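Local coordinates for protein endoglucanase (Clostridium thermocellum, PDB 2E4T) that probably hydrolyses internal beta-1,4-glucosidic bonds in cellulose and xyloglucan, this chain being the family 44 part, with its TIM barrel, of a longer multidomain enzyme, at residues G229-G234 against D281-P286; G253-I258 against L339-D344; Y260-M265 against D344-Y349; R275-L280 against P351-A356. All blocks are in the same frame, centred on the assembly; numbering follows the deposited sequence.

Contacts 1 and 4 are strand pairings in the parallel sheet of the TIM barrel and share strand 279-284, which lies between 226-232 and 354-360. Contacts 2 and 3 both join helix 257-272, or the loop leading into it, to helix 338-349 on the outer layer, with centres about 7 Å apart. Contact 1 is almost wholly buried, and main-chain bonds carry it round a bulge. Contact 4 is partly buried, regular in its strands but closed by an arginine at its surface end. Contact 2 mixes an exposed arginine-asparagine bond with buried leucine packing, whereas contact 3 has no direct hydrogen bond and rests on van der Waals packing with a water bridge.

Contact 1. Residues G229-G234 against D281-P286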
# COMPACT_ATOMS: atom_id res chain seq x y z
N GLY A 229 -4.76 -5.75 -8.83
CA GLY A 229 -6.18 -5.74 -8.57
C GLY A 229 -6.48 -6.70 -7.44
O GLY A 229 -5.63 -7.52 -7.08
N PRO A 230 -7.69 -6.60 -6.85
CA PRO A 230 -8.79 -5.73 -7.27
C PRO A 230 -8.91 -4.40 -6.54
O PRO A 230 -9.91 -3.70 -6.74
CB PRO A 230 -10.07 -6.62 -7.07
CG PRO A 230 -9.60 -7.87 -6.32
CD PRO A 230 -8.15 -7.57 -5.85
N ALA A 231 -7.93 -4.06 -5.68
CA ALA A 231 -7.99 -2.79 -4.91
C ALA A 231 -9.23 -2.80 -4.00
O ALA A 231 -9.96 -1.80 -3.89
CB ALA A 231 -7.91 -1.56 -5.79
N LEU A 232 -9.45 -3.94 -3.34
CA LEU A 232 -10.64 -4.12 -2.49
C LEU A 232 -10.60 -3.24 -1.26
O LEU A 232 -9.53 -3.08 -0.61
CB LEU A 232 -10.77 -5.59 -2.09
CG LEU A 232 -10.92 -6.58 -3.23
CD1 LEU A 232 -10.96 -7.99 -2.66
CD2 LEU A 232 -12.18 -6.30 -4.07
N TYR A 233 -11.76 -2.72 -0.86
CA TYR A 233 -11.75 -1.68 0.15
C TYR A 233 -11.44 -2.21 1.57
O TYR A 233 -10.97 -1.44 2.44
CB TYR A 233 -13.09 -0.90 0.20
CG TYR A 233 -14.18 -1.56 1.00
CD1 TYR A 233 -14.33 -1.25 2.35
CD2 TYR A 233 -15.06 -2.44 0.42
CE1 TYR A 233 -15.35 -1.83 3.14
CE2 TYR A 233 -16.06 -3.04 1.19
CZ TYR A 233 -16.20 -2.72 2.52
OH TYR A 233 -17.18 -3.27 3.33
N GLY A 234 -11.79 -3.46 1.83
CA GLY A 234 -11.71 -3.96 3.20
C GLY A 234 -12.30 -5.36 3.24
O GLY A 234 -12.72 -5.92 2.22
N ASP A 281 -4.05 -6.89 -4.78
CA ASP A 281 -4.01 -5.52 -4.22
C ASP A 281 -5.24 -5.31 -3.36
O ASP A 281 -6.39 -5.46 -3.84
CB ASP A 281 -4.10 -4.57 -5.49
CG ASP A 281 -4.23 -3.12 -5.18
OD1 ASP A 281 -4.64 -2.77 -4.05
OD2 ASP A 281 -3.87 -2.32 -6.09
N VAL A 282 -5.02 -5.03 -2.07
CA VAL A 282 -6.11 -4.80 -1.16
C VAL A 282 -5.82 -3.53 -0.32
O VAL A 282 -4.67 -3.09 -0.18
CB VAL A 282 -6.39 -5.99 -0.22
CG1 VAL A 282 -6.80 -7.23 -1.01
CG2 VAL A 282 -5.15 -6.28 0.67
N HIS A 283 -6.91 -2.99 0.24
CA HIS A 283 -6.85 -1.89 1.20
C HIS A 283 -7.16 -2.47 2.57
O HIS A 283 -8.08 -3.29 2.72
CB HIS A 283 -7.88 -0.82 0.86
CG HIS A 283 -7.66 -0.24 -0.49
ND1 HIS A 283 -6.60 -0.40 -1.34
CD2 HIS A 283 -8.53 0.60 -1.15
CE1 HIS A 283 -6.83 0.34 -2.45
NE2 HIS A 283 -8.01 0.94 -2.35
N TRP A 284 -6.39 -2.03 3.59
CA TRP A 284 -6.54 -2.55 4.94
C TRP A 284 -6.48 -1.37 5.92
O TRP A 284 -5.41 -0.92 6.31
CB TRP A 284 -5.44 -3.59 5.28
CG TRP A 284 -5.51 -4.16 6.64
CD1 TRP A 284 -4.74 -3.80 7.73
CD2 TRP A 284 -6.37 -5.24 7.11
NE1 TRP A 284 -5.07 -4.61 8.83
CE2 TRP A 284 -6.04 -5.50 8.47
CE3 TRP A 284 -7.34 -6.03 6.51
CZ2 TRP A 284 -6.68 -6.51 9.22
CZ3 TRP A 284 -7.97 -7.04 7.27
CH2 TRP A 284 -7.61 -7.24 8.61
N TYR A 285 -7.67 -0.89 6.29
CA TYR A 285 -7.79 0.08 7.38
C TYR A 285 -8.18 -0.73 8.58
O TYR A 285 -9.25 -1.35 8.61
CB TYR A 285 -8.83 1.14 7.06
CG TYR A 285 -8.38 2.05 5.93
CD1 TYR A 285 -7.54 3.12 6.19
CD2 TYR A 285 -8.81 1.85 4.63
CE1 TYR A 285 -7.14 3.97 5.16
CE2 TYR A 285 -8.44 2.68 3.60
CZ TYR A 285 -7.60 3.78 3.86
OH TYR A 285 -7.27 4.70 2.92
N PRO A 286 -7.30 -0.82 9.61
CA PRO A 286 -7.59 -1.69 10.75
C PRO A 286 -8.95 -1.38 11.35
O PRO A 286 -9.28 -0.20 11.57
CB PRO A 286 -6.45 -1.37 11.74
CG PRO A 286 -5.39 -0.95 10.86
CD PRO A 286 -5.98 -0.19 9.72
O HOH W 1 -10.26 -1.70 5.18
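Two neighbouring parallel strands of the TIM barrel, 226-232 and 279-284, meet here, and a beta bulge interrupts their pairing: P230 lies opposite D281, but L232 lies opposite V282. The two strand segments run parallel, 7° apart in direction. D281 N donates to G229 O at 2.9 Å, reaching the oxygen from above its carbonyl plane. The chain then turns through the cis peptide before P230, and the carbonyl of D281 faces two amides at once. A231 N lies 2.8 Å from D281 O and L232 N lies 3.5 Å from D281 O, both weak bonds. Past the bulge H283 N donates to L232 O at 2.8 Å, almost in line with the C=O bond.

The H283 side chain bends back over the other strand. Its CB sits 3.2 Å from L232 O, while A231 O lies over one face of the imidazole, near the rim, 3.7 Å from H283 NE2. That nitrogen is hydrogen-bonded to N185 OD1. D281 holds CG anti to its own nitrogen (chi1 174°), which brings OD1 to 3.5 Å from A231 CA, and T358 OG1 bonds the same oxygen. Further on, a water accepts from Y285 N and donates to Y233 O, joining the two loops that follow the strands.

L232 and V282 share one face and meet Y238 of helix 235-240, with F257 and I258 of helix 257-272 also against L232. On the far edge V282 bonds through its backbone to A356 and T358 of strand 354-360.

Contact 2. Residues G253-I258 against L339-D344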
# COMPACT_ATOMS: atom_id res chain seq x y z
N GLY A 253 -17.88 -23.41 -3.59
CA GLY A 253 -16.59 -24.09 -3.48
C GLY A 253 -15.41 -23.20 -3.12
O GLY A 253 -14.27 -23.70 -3.01
N TYR A 254 -15.64 -21.89 -2.97
CA TYR A 254 -14.57 -20.97 -2.62
C TYR A 254 -14.77 -20.47 -1.19
O TYR A 254 -15.87 -20.04 -0.81
CB TYR A 254 -14.56 -19.77 -3.56
CG TYR A 254 -14.16 -20.13 -4.97
CD1 TYR A 254 -12.82 -20.33 -5.31
CD2 TYR A 254 -15.10 -20.27 -5.97
CE1 TYR A 254 -12.43 -20.59 -6.61
CE2 TYR A 254 -14.75 -20.58 -7.27
CZ TYR A 254 -13.43 -20.70 -7.60
OH TYR A 254 -13.11 -20.98 -8.89
N ARG A 255 -13.68 -20.46 -0.43
CA ARG A 255 -13.71 -20.06 0.94
C ARG A 255 -14.02 -18.54 1.08
O ARG A 255 -14.60 -18.10 2.09
CB ARG A 255 -12.36 -20.41 1.63
CG ARG A 255 -12.38 -20.41 3.15
CD ARG A 255 -11.11 -20.98 3.69
NE ARG A 255 -9.94 -20.06 3.60
CZ ARG A 255 -9.40 -19.35 4.58
NH1 ARG A 255 -9.94 -19.33 5.80
NH2 ARG A 255 -8.27 -18.69 4.34
N TRP A 256 -13.53 -17.76 0.12
CA TRP A 256 -13.74 -16.31 0.08
C TRP A 256 -13.49 -15.83 -1.33
O TRP A 256 -12.88 -16.55 -2.18
CB TRP A 256 -12.93 -15.52 1.11
CG TRP A 256 -11.44 -15.65 1.12
CD1 TRP A 256 -10.63 -16.62 0.55
CD2 TRP A 256 -10.56 -14.79 1.87
NE1 TRP A 256 -9.31 -16.41 0.92
CE2 TRP A 256 -9.24 -15.30 1.71
CE3 TRP A 256 -10.77 -13.66 2.67
CZ2 TRP A 256 -8.16 -14.70 2.34
CZ3 TRP A 256 -9.70 -13.08 3.29
CH2 TRP A 256 -8.40 -13.60 3.12
N PHE A 257 -13.93 -14.60 -1.61
CA PHE A 257 -13.77 -13.97 -2.91
C PHE A 257 -12.30 -13.89 -3.31
O PHE A 257 -12.00 -14.05 -4.52
CB PHE A 257 -14.46 -12.61 -2.97
CG PHE A 257 -14.24 -11.94 -4.28
CD1 PHE A 257 -14.95 -12.31 -5.40
CD2 PHE A 257 -13.27 -10.94 -4.39
CE1 PHE A 257 -14.67 -11.75 -6.65
CE2 PHE A 257 -12.98 -10.37 -5.62
CZ PHE A 257 -13.69 -10.77 -6.76
N ILE A 258 -11.38 -13.67 -2.37
CA ILE A 258 -9.95 -13.66 -2.75
C ILE A 258 -9.58 -14.89 -3.54
O ILE A 258 -8.87 -14.81 -4.57
CB ILE A 258 -9.10 -13.62 -1.44
CG1 ILE A 258 -9.32 -12.31 -0.66
CG2 ILE A 258 -7.64 -13.88 -1.75
CD1 ILE A 258 -8.85 -11.05 -1.36
N LEU A 339 -2.21 -11.42 6.66
CA LEU A 339 -1.23 -11.58 5.60
C LEU A 339 -0.98 -13.07 5.29
O LEU A 339 -0.97 -13.43 4.11
CB LEU A 339 0.08 -10.83 5.84
CG LEU A 339 -0.07 -9.31 6.00
CD1 LEU A 339 1.31 -8.71 6.28
CD2 LEU A 339 -0.72 -8.64 4.78
N PRO A 340 -0.78 -13.94 6.28
CA PRO A 340 -0.59 -15.37 5.93
C PRO A 340 -1.81 -15.94 5.23
O PRO A 340 -1.66 -16.81 4.36
CB PRO A 340 -0.30 -16.02 7.33
CG PRO A 340 0.37 -14.90 8.10
CD PRO A 340 -0.47 -13.68 7.72
N ASN A 341 -3.03 -15.50 5.59
CA ASN A 341 -4.21 -16.00 4.87
C ASN A 341 -4.19 -15.56 3.40
O ASN A 341 -4.51 -16.37 2.50
CB ASN A 341 -5.51 -15.63 5.59
CG ASN A 341 -5.83 -16.65 6.64
OD1 ASN A 341 -6.56 -17.61 6.36
ND2 ASN A 341 -5.30 -16.52 7.84
N LEU A 342 -3.86 -14.29 3.14
CA LEU A 342 -3.79 -13.83 1.74
C LEU A 342 -2.69 -14.60 1.00
O LEU A 342 -2.86 -15.01 -0.16
CB LEU A 342 -3.55 -12.32 1.70
CG LEU A 342 -4.72 -11.48 2.20
CD1 LEU A 342 -4.28 -10.03 2.44
CD2 LEU A 342 -5.91 -11.53 1.20
N LEU A 343 -1.51 -14.73 1.64
CA LEU A 343 -0.38 -15.39 0.98
C LEU A 343 -0.68 -16.90 0.74
O LEU A 343 -0.27 -17.45 -0.29
CB LEU A 343 0.89 -15.22 1.79
CG LEU A 343 1.39 -13.77 1.82
CD1 LEU A 343 2.41 -13.60 2.94
CD2 LEU A 343 1.98 -13.34 0.48
N ASP A 344 -1.38 -17.53 1.68
CA ASP A 344 -1.78 -18.94 1.51
C ASP A 344 -2.74 -19.09 0.35
O ASP A 344 -2.68 -20.04 -0.43
CB ASP A 344 -2.40 -19.45 2.81
CG ASP A 344 -3.05 -20.84 2.72
OD1 ASP A 344 -2.28 -21.76 2.75
OD2 ASP A 344 -4.30 -21.00 2.65
O HOH W 2 -6.27 -19.14 2.30
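The indole of W256 turns an edge to helix 338-349, with N341 O close to the ring plane and 4.0 Å from W256 CZ2. I258 CB lies over one face of that indole, near its rim, and L342 CD2 comes obliquely to W256 CH2 at 3.8 Å. The guanidinium of R255 also works by its edge. R255 NH2 donates to N341 OD1 at 2.9 Å, a fairly straight bond that lies in the amide's carbonyl plane on a lone pair, although the two flat groups are turned 39° apart.

A bend at chi3 (75°) swings the end of the R255 chain to the asparagine. A water accepts from R255 NH2 and donates to D344 OD2 at 2.7 Å and, at longer range, to N341 O, linking the arginine to the aspartate. The amide's other end is held as well, since N341 ND2 bonds P337 O, and R255 NH1 forms a salt bridge with D334.

W256 is the N-cap residue of helix 257-272. L342 CD2 abuts both its indole and I258, 3.9 Å from I258 CD1.

W256 NE1 bonds S345 OG one turn further along helix 338-349, and its ring meets F335. F235 and Y238 of helix 235-240 touch W256, while L339 and L343, on another side of helix 338-349, rest on L355 of strand 354-360.

Contact 3. Residues Y260-M265 against D344-Y349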
# COMPACT_ATOMS: atom_id res chain seq x y z
N TYR A 260 -11.57 -16.96 -5.33
CA TYR A 260 -12.24 -16.90 -6.63
C TYR A 260 -11.45 -15.97 -7.58
O TYR A 260 -11.20 -16.31 -8.76
CB TYR A 260 -13.66 -16.41 -6.45
CG TYR A 260 -14.41 -16.14 -7.74
CD1 TYR A 260 -15.25 -17.12 -8.30
CD2 TYR A 260 -14.35 -14.91 -8.35
CE1 TYR A 260 -15.99 -16.86 -9.43
CE2 TYR A 260 -15.09 -14.63 -9.50
CZ TYR A 260 -15.92 -15.61 -10.03
OH TYR A 260 -16.69 -15.28 -11.14
N TYR A 261 -11.09 -14.78 -7.08
CA TYR A 261 -10.39 -13.83 -7.95
C TYR A 261 -9.08 -14.40 -8.43
O TYR A 261 -8.75 -14.36 -9.63
CB TYR A 261 -10.16 -12.52 -7.15
CG TYR A 261 -9.54 -11.43 -7.93
CD1 TYR A 261 -10.28 -10.68 -8.83
CD2 TYR A 261 -8.18 -11.11 -7.78
CE1 TYR A 261 -9.74 -9.63 -9.56
CE2 TYR A 261 -7.62 -10.05 -8.50
CZ TYR A 261 -8.38 -9.30 -9.34
OH TYR A 261 -7.79 -8.22 -9.98
N LEU A 262 -8.29 -14.96 -7.51
CA LEU A 262 -7.01 -15.55 -7.91
C LEU A 262 -7.22 -16.69 -8.91
O LEU A 262 -6.50 -16.79 -9.91
CB LEU A 262 -6.27 -16.05 -6.65
CG LEU A 262 -5.74 -14.94 -5.75
CD1 LEU A 262 -5.42 -15.54 -4.39
CD2 LEU A 262 -4.52 -14.26 -6.36
N ASP A 263 -8.18 -17.58 -8.61
CA ASP A 263 -8.38 -18.75 -9.44
C ASP A 263 -8.84 -18.33 -10.85
O ASP A 263 -8.36 -18.91 -11.86
CB ASP A 263 -9.44 -19.65 -8.79
CG ASP A 263 -9.54 -21.02 -9.43
OD1 ASP A 263 -8.51 -21.65 -9.72
OD2 ASP A 263 -10.67 -21.54 -9.55
N LYS A 264 -9.78 -17.41 -10.92
CA LYS A 264 -10.28 -16.98 -12.23
C LYS A 264 -9.23 -16.19 -13.01
O LYS A 264 -9.14 -16.31 -14.27
CB LYS A 264 -11.59 -16.21 -12.10
CG LYS A 264 -12.74 -17.01 -11.52
CD LYS A 264 -13.02 -18.35 -12.22
CE LYS A 264 -14.21 -19.07 -11.59
NZ LYS A 264 -14.37 -20.46 -12.16
N MET A 265 -8.42 -15.37 -12.32
CA MET A 265 -7.35 -14.68 -13.06
C MET A 265 -6.28 -15.69 -13.53
O MET A 265 -5.73 -15.51 -14.61
CB MET A 265 -6.72 -13.58 -12.19
CG MET A 265 -7.71 -12.41 -11.91
SD MET A 265 -8.42 -11.63 -13.36
CE MET A 265 -6.96 -10.80 -14.04
N ASP A 344 -1.38 -17.53 1.68
CA ASP A 344 -1.78 -18.94 1.51
C ASP A 344 -2.74 -19.09 0.35
O ASP A 344 -2.68 -20.04 -0.43
CB ASP A 344 -2.40 -19.45 2.81
CG ASP A 344 -3.05 -20.84 2.72
OD1 ASP A 344 -2.28 -21.76 2.75
OD2 ASP A 344 -4.30 -21.00 2.65
N SER A 345 -3.67 -18.13 0.19
CA SER A 345 -4.54 -18.14 -0.96
C SER A 345 -3.79 -18.00 -2.26
O SER A 345 -4.10 -18.71 -3.24
CB SER A 345 -5.62 -17.04 -0.80
OG SER A 345 -6.56 -17.41 0.16
N ILE A 346 -2.80 -17.10 -2.30
CA ILE A 346 -1.95 -16.99 -3.47
C ILE A 346 -1.28 -18.34 -3.79
O ILE A 346 -1.28 -18.80 -4.94
CB ILE A 346 -0.93 -15.87 -3.30
CG1 ILE A 346 -1.64 -14.50 -3.44
CG2 ILE A 346 0.20 -16.02 -4.31
CD1 ILE A 346 -0.80 -13.33 -2.95
N GLU A 347 -0.70 -18.97 -2.74
CA GLU A 347 0.01 -20.25 -2.98
C GLU A 347 -0.93 -21.32 -3.54
O GLU A 347 -0.52 -22.14 -4.35
CB GLU A 347 0.65 -20.73 -1.67
CG GLU A 347 1.77 -19.88 -1.23
CD GLU A 347 2.39 -20.30 0.11
OE1 GLU A 347 1.73 -21.00 0.94
OE2 GLU A 347 3.56 -19.90 0.36
N LYS A 348 -2.19 -21.31 -3.09
CA LYS A 348 -3.12 -22.34 -3.50
C LYS A 348 -3.71 -22.08 -4.88
O LYS A 348 -3.95 -23.03 -5.64
CB LYS A 348 -4.28 -22.45 -2.46
CG LYS A 348 -3.87 -23.12 -1.14
CD LYS A 348 -4.95 -23.05 -0.06
CE LYS A 348 -4.54 -23.92 1.13
NZ LYS A 348 -5.29 -23.57 2.34
N TYR A 349 -4.01 -20.81 -5.20
CA TYR A 349 -4.80 -20.49 -6.38
C TYR A 349 -4.05 -19.74 -7.49
O TYR A 349 -4.46 -19.82 -8.66
CB TYR A 349 -6.06 -19.74 -6.01
CG TYR A 349 -7.05 -20.62 -5.29
CD1 TYR A 349 -7.23 -20.57 -3.91
CD2 TYR A 349 -7.84 -21.55 -6.03
CE1 TYR A 349 -8.13 -21.43 -3.28
CE2 TYR A 349 -8.74 -22.40 -5.39
CZ TYR A 349 -8.91 -22.30 -4.01
OH TYR A 349 -9.80 -23.14 -3.43
O HOH W 3 -5.86 -21.94 -9.62
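L262 and Y349 meet flank to flank, their CB atoms 3.8 Å apart, and from there the two side chains go separate ways. The leucine runs on toward helix 338-349, where L262 CD1 rests against the backbone, 3.6 Å from S345 O. Both methyls also approach I346 CG1, the side chains crossing at a slant, with L262 CD1 4.0 Å from I346 CG1. With CG anti to its carbonyl carbon (chi1 -71°), L262 sends both methyls to helix 338-349.

The tyrosine ring slants across D263 instead. Y349 CD2 lies 3.7 Å from D263 CB, an oblique approach, and the carboxylate is turned 65° from the ring plane. No hydrogen bond joins the two segments directly. Instead a water donates to D263 OD1 and to Y349 O, 2.7 Å from the latter, tying the aspartate to the end of the other helix. The second carboxylate oxygen, D263 OD2, is taken by Y254 OH, so both oxygens of the aspartate have partners.

The two helical segments run the same way at a crossing angle of -31°, their axes 9.1 Å apart at closest, as adjacent outer helices of a TIM barrel do. S345 OG bonds D259 OD1 from the preceding turn of helix 257-272. Inward, I346 touches L280 and T353, and L262 touches L277, where strands 279-284 and 354-360 begin; on the other flank of helix 257-272, Y260, Y261 and M265 pack on helix 204-221.

Contact 4. Residues R275-L280 against P351-A356; sequences RLLDVL and PGTKLA
R275 spreads its guanidinium across three acceptors, all close to its plane. NH1 of R275 donates to T353 OG1 at 2.9 Å, and R275 NH2 donates to P351 O, also at 2.9 Å. The same NH1 bonds back to its own segment at L277 O, 2.8 Å away, so the group is fixed in rotation. A bend at chi3 (-73°) turns the plane to these partners, and G352 O lies over one of its faces. Over that same face a water donates to D278 O and G352 O. T353 OG1 has a further partner in Y350 O.

Beyond this loop the strands pair. K354 N donates to D278 O at 2.9 Å in a nearly straight bond, L280 N to K354 O at 2.8 Å, and A356 N to L280 O at 2.8 Å. This ladder is the start of the parallel pairing between strands 279-284 and 354-360 of the TIM barrel, with V279 opposite K354 and L280 opposite L355.

V279 and K354 share one face. There V279 CG1 reaches over to A356 CB at 3.5 Å, and F228 of strand 226-232 touches both V279 and A356. The lysine chain stretches away to a salt bridge with E226, while D278 pairs with K219. On the other face L280 and L355 lie side by side, pointing the same way, with L280 CD2 4.1 Å from L355 CD1. T353 CG2 packs at the near end against L277 CD2 and L280 CB. Over this face come Y261 of helix 257-272, which meets L280, and L339 and L343 of helix 338-349, which meet L355.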
# COMPACT_ATOMS: atom_id res chain seq x y z
N ARG A 275 0.79 -14.18 -17.87
CA ARG A 275 0.26 -13.73 -16.61
C ARG A 275 -0.54 -12.45 -16.79
O ARG A 275 -0.01 -11.44 -17.30
CB ARG A 275 1.42 -13.51 -15.64
CG ARG A 275 1.00 -12.86 -14.32
CD ARG A 275 2.18 -12.84 -13.31
NE ARG A 275 2.48 -14.16 -12.76
CZ ARG A 275 1.87 -14.68 -11.69
NH1 ARG A 275 0.84 -14.03 -11.09
NH2 ARG A 275 2.30 -15.85 -11.21
N LEU A 276 -1.78 -12.43 -16.29
CA LEU A 276 -2.63 -11.26 -16.42
C LEU A 276 -2.85 -10.55 -15.08
O LEU A 276 -3.36 -9.42 -15.06
CB LEU A 276 -4.01 -11.62 -17.02
CG LEU A 276 -3.90 -12.15 -18.45
CD1 LEU A 276 -5.29 -12.55 -18.93
CD2 LEU A 276 -3.30 -11.14 -19.41
N LEU A 277 -2.53 -11.20 -13.95
CA LEU A 277 -2.58 -10.55 -12.64
C LEU A 277 -1.17 -10.66 -12.07
O LEU A 277 -0.70 -11.78 -11.84
CB LEU A 277 -3.54 -11.25 -11.70
CG LEU A 277 -3.61 -10.68 -10.28
CD1 LEU A 277 -4.19 -9.25 -10.27
CD2 LEU A 277 -4.32 -11.60 -9.35
N ASP A 278 -0.52 -9.52 -11.82
CA ASP A 278 0.81 -9.55 -11.22
C ASP A 278 0.76 -9.41 -9.70
O ASP A 278 1.60 -10.01 -9.00
CB ASP A 278 1.69 -8.47 -11.82
CG ASP A 278 1.92 -8.74 -13.29
OD1 ASP A 278 2.80 -9.59 -13.59
OD2 ASP A 278 1.20 -8.13 -14.12
N VAL A 279 -0.17 -8.60 -9.20
CA VAL A 279 -0.17 -8.22 -7.81
C VAL A 279 -1.61 -8.21 -7.29
O VAL A 279 -2.46 -7.48 -7.80
CB VAL A 279 0.46 -6.83 -7.58
CG1 VAL A 279 0.65 -6.60 -6.10
CG2 VAL A 279 1.78 -6.67 -8.33
N LEU A 280 -1.87 -9.05 -6.28
CA LEU A 280 -3.12 -9.00 -5.52
C LEU A 280 -3.06 -7.77 -4.63
O LEU A 280 -2.12 -7.62 -3.85
CB LEU A 280 -3.25 -10.28 -4.69
CG LEU A 280 -4.53 -10.36 -3.85
CD1 LEU A 280 -5.75 -10.55 -4.75
CD2 LEU A 280 -4.44 -11.51 -2.85
N PRO A 351 -0.00 -19.22 -7.69
CA PRO A 351 1.37 -19.09 -7.19
C PRO A 351 2.15 -18.07 -7.98
O PRO A 351 2.02 -17.95 -9.20
CB PRO A 351 1.97 -20.51 -7.35
CG PRO A 351 0.84 -21.40 -7.44
CD PRO A 351 -0.37 -20.62 -7.95
N GLY A 352 3.02 -17.32 -7.27
CA GLY A 352 3.85 -16.36 -7.95
C GLY A 352 3.24 -14.94 -8.01
O GLY A 352 3.92 -13.99 -8.38
N THR A 353 1.95 -14.83 -7.68
CA THR A 353 1.32 -13.52 -7.58
C THR A 353 1.89 -12.78 -6.36
O THR A 353 2.10 -13.40 -5.31
CB THR A 353 -0.20 -13.70 -7.48
OG1 THR A 353 -0.64 -14.48 -8.60
CG2 THR A 353 -0.96 -12.39 -7.47
N LYS A 354 2.14 -11.48 -6.54
CA LYS A 354 2.66 -10.67 -5.47
C LYS A 354 1.49 -10.09 -4.63
O LYS A 354 0.31 -10.24 -5.03
CB LYS A 354 3.51 -9.52 -6.07
CG LYS A 354 4.70 -10.02 -6.86
CD LYS A 354 5.35 -8.97 -7.77
CE LYS A 354 6.51 -9.48 -8.55
NZ LYS A 354 7.37 -8.48 -9.13
N LEU A 355 1.80 -9.47 -3.50
CA LEU A 355 0.78 -8.92 -2.61
C LEU A 355 1.09 -7.44 -2.33
O LEU A 355 2.24 -7.11 -1.97
CB LEU A 355 0.74 -9.72 -1.30
CG LEU A 355 -0.25 -9.23 -0.25
CD1 LEU A 355 -1.69 -9.31 -0.74
CD2 LEU A 355 -0.12 -10.07 1.02
N ALA A 356 0.08 -6.57 -2.47
CA ALA A 356 0.27 -5.16 -2.15
C ALA A 356 -0.88 -4.68 -1.27
O ALA A 356 -2.03 -5.07 -1.44
CB ALA A 356 0.32 -4.31 -3.43
O HOH W 4 3.58 -11.73 -10.07